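PDB 5GV3: lysosome-associated membrane glycoprotein 2, which helps control lysosome biogenesis and autophagy and keeps the lysosomal lumen acidic by directly inhibiting the proton channel TMEM175. Local coordinates for residues S79-H84 against F115-D120. Numbering follows the deposited sequence.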
loop_
_atom_site.group_PDB
_atom_site.type_symbol
_atom_site.label_atom_id
_atom_site.label_comp_id
_atom_site.label_asym_id
_atom_site.label_seq_id
_atom_site.Cartn_x
_atom_site.Cartn_y
_atom_site.Cartn_z
ATOM N N SER A 79 0.419 -19.715 -4.100
ATOM C CA SER A 79 1.577 -20.438 -3.513
ATOM C C SER A 79 2.442 -19.743 -2.437
ATOM O O SER A 79 3.589 -19.428 -2.724
ATOM C CB SER A 79 2.526 -20.913 -4.628
ATOM O OG SER A 79 3.049 -19.839 -5.404
ATOM N N HIS A 80 1.970 -19.569 -1.194
ATOM C CA HIS A 80 0.599 -19.825 -0.752
ATOM C C HIS A 80 -0.327 -18.621 -0.536
ATOM O O HIS A 80 -1.516 -18.810 -0.304
ATOM C CB HIS A 80 0.599 -20.670 0.518
ATOM C CG HIS A 80 0.423 -22.128 0.253
ATOM N ND1 HIS A 80 -0.825 -22.713 0.184
ATOM C CD2 HIS A 80 1.314 -23.102 -0.031
ATOM C CE1 HIS A 80 -0.687 -23.998 -0.083
ATOM N NE2 HIS A 80 0.601 -24.259 -0.223
ATOM N N TYR A 81 0.186 -17.398 -0.526
ATOM C CA TYR A 81 -0.709 -16.292 -0.855
ATOM C C TYR A 81 0.118 -15.206 -1.507
ATOM O O TYR A 81 1.289 -15.014 -1.178
ATOM C CB TYR A 81 -1.523 -15.770 0.349
ATOM C CG TYR A 81 -0.840 -14.915 1.407
ATOM C CD1 TYR A 81 -0.729 -13.535 1.251
ATOM C CD2 TYR A 81 -0.409 -15.469 2.598
ATOM C CE1 TYR A 81 -0.146 -12.745 2.228
ATOM C CE2 TYR A 81 0.172 -14.688 3.582
ATOM C CZ TYR A 81 0.303 -13.329 3.392
ATOM O OH TYR A 81 0.879 -12.557 4.372
ATOM N N SER A 82 -0.487 -14.535 -2.479
ATOM C CA SER A 82 0.223 -13.524 -3.243
ATOM C C SER A 82 -0.181 -12.129 -2.830
ATOM O O SER A 82 -1.347 -11.871 -2.529
ATOM C CB SER A 82 -0.011 -13.716 -4.745
ATOM O OG SER A 82 -1.396 -13.740 -5.046
ATOM N N ILE A 83 0.807 -11.242 -2.822
ATOM C CA ILE A 83 0.591 -9.819 -2.646
ATOM C C ILE A 83 0.672 -9.232 -4.040
ATOM O O ILE A 83 1.709 -9.305 -4.693
ATOM C CB ILE A 83 1.635 -9.181 -1.723
ATOM C CG1 ILE A 83 1.608 -9.844 -0.348
ATOM C CG2 ILE A 83 1.381 -7.700 -1.582
ATOM C CD1 ILE A 83 2.739 -9.421 0.522
ATOM N N HIS A 84 -0.438 -8.675 -4.503
ATOM C CA HIS A 84 -0.616 -8.433 -5.924
ATOM C C HIS A 84 -1.471 -7.175 -6.166
ATOM O O HIS A 84 -2.142 -6.691 -5.256
ATOM C CB HIS A 84 -1.225 -9.706 -6.541
ATOM C CG HIS A 84 -1.639 -9.569 -7.971
ATOM N ND1 HIS A 84 -0.825 -9.030 -8.936
ATOM C CD2 HIS A 84 -2.779 -9.944 -8.597
ATOM C CE1 HIS A 84 -1.457 -9.053 -10.101
ATOM N NE2 HIS A 84 -2.646 -9.579 -9.913
ATOM N N PHE A 115 4.188 -10.619 -5.166
ATOM C CA PHE A 115 5.093 -11.156 -4.176
ATOM C C PHE A 115 4.488 -12.324 -3.441
ATOM O O PHE A 115 3.282 -12.402 -3.222
ATOM C CB PHE A 115 5.513 -10.077 -3.181
ATOM C CG PHE A 115 6.652 -10.491 -2.293
ATOM C CD1 PHE A 115 7.907 -10.747 -2.827
ATOM C CD2 PHE A 115 6.469 -10.623 -0.928
ATOM C CE1 PHE A 115 8.960 -11.125 -2.013
ATOM C CE2 PHE A 115 7.518 -11.002 -0.109
ATOM C CZ PHE A 115 8.767 -11.252 -0.652
ATOM N N LYS A 116 5.359 -13.236 -3.056
ATOM C CA LYS A 116 4.930 -14.467 -2.452
ATOM C C LYS A 116 5.269 -14.626 -0.982
ATOM O O LYS A 116 6.399 -14.399 -0.567
ATOM C CB LYS A 116 5.501 -15.610 -3.259
ATOM C CG LYS A 116 4.488 -16.643 -3.361
ATOM C CD LYS A 116 3.212 -15.979 -3.786
ATOM C CE LYS A 116 2.261 -17.007 -4.205
ATOM N NZ LYS A 116 0.874 -16.538 -4.215
ATOM N N VAL A 117 4.263 -15.003 -0.198
ATOM C CA VAL A 117 4.433 -15.183 1.234
ATOM C C VAL A 117 3.718 -16.453 1.674
ATOM O O VAL A 117 2.566 -16.693 1.296
ATOM C CB VAL A 117 3.882 -13.973 2.030
ATOM C CG1 VAL A 117 3.985 -14.222 3.524
ATOM C CG2 VAL A 117 4.635 -12.705 1.663
ATOM N N PRO A 118 4.411 -17.289 2.457
ATOM C CA PRO A 118 3.807 -18.501 3.007
ATOM C C PRO A 118 2.639 -18.196 3.912
ATOM O O PRO A 118 2.511 -17.086 4.424
ATOM C CB PRO A 118 4.945 -19.134 3.812
ATOM C CG PRO A 118 6.175 -18.582 3.234
ATOM C CD PRO A 118 5.843 -17.197 2.773
ATOM N N LEU A 119 1.793 -19.194 4.102
ATOM C CA LEU A 119 0.708 -19.089 5.051
ATOM C C LEU A 119 1.286 -19.294 6.435
ATOM O O LEU A 119 2.436 -19.714 6.572
ATOM C CB LEU A 119 -0.366 -20.140 4.780
ATOM C CG LEU A 119 -1.697 -19.680 4.204
ATOM C CD1 LEU A 119 -1.469 -18.944 2.911
ATOM C CD2 LEU A 119 -2.603 -20.883 3.994
ATOM N N ASP A 120 0.489 -18.985 7.449
ATOM C CA ASP A 120 0.854 -19.217 8.842
ATOM C C ASP A 120 2.114 -18.494 9.322
ATOM O O ASP A 120 2.735 -18.921 10.288
ATOM C CB ASP A 120 1.032 -20.720 9.073
ATOM C CG ASP A 120 -0.294 -21.451 9.192
ATOM O OD1 ASP A 120 -1.342 -20.775 9.280
ATOM O OD2 ASP A 120 -0.295 -22.702 9.191
#
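Tyr81 and Val117 run side by side, the valine lying over one face of the phenol ring. Val117 CB stands 4.2 Å from the centroid of the Tyr81 ring and 22° off its normal, a CH-pi contact displaced toward the rim. The ring is brought there by a first torsion of 75°, which sets Tyr81 CG between the backbone N and the carbonyl carbon. Leu119 comes from another direction: its CD1 meets Tyr81 CD2 at 3.6 Å, at the ring edge and in its plane. Beyond these segments, Phe148 adds an edge-to-face contact with the same ring, and a hydrogen bond to the backbone N of Ala147 holds the hydroxyl end. Strands 81-91 and 106-117 pair here as antiparallel neighbours in the four-stranded sheet of the first lumenal domain, with 106-117 outermost within the chain. Ile83 and Phe115 form a hydrogen-bonded pair: Ile83 N to Phe115 O and Phe115 N to Ile83 O are both 2.8 Å. Their side chains leave the same face as Tyr81 and Val117. Ile83 CD1 approaches the edge of the Phe115 ring, 4.2 Å from its CD2, and lies 4.0 Å from Val117 CG2. On the opposite face Ser82 and Lys116 form a non-hydrogen-bonded pair; the lysine chain bends back toward Ser79, but its modelled course is doubtful, with Lys116 NZ only 3.0 Å from Ser82 N, another donor.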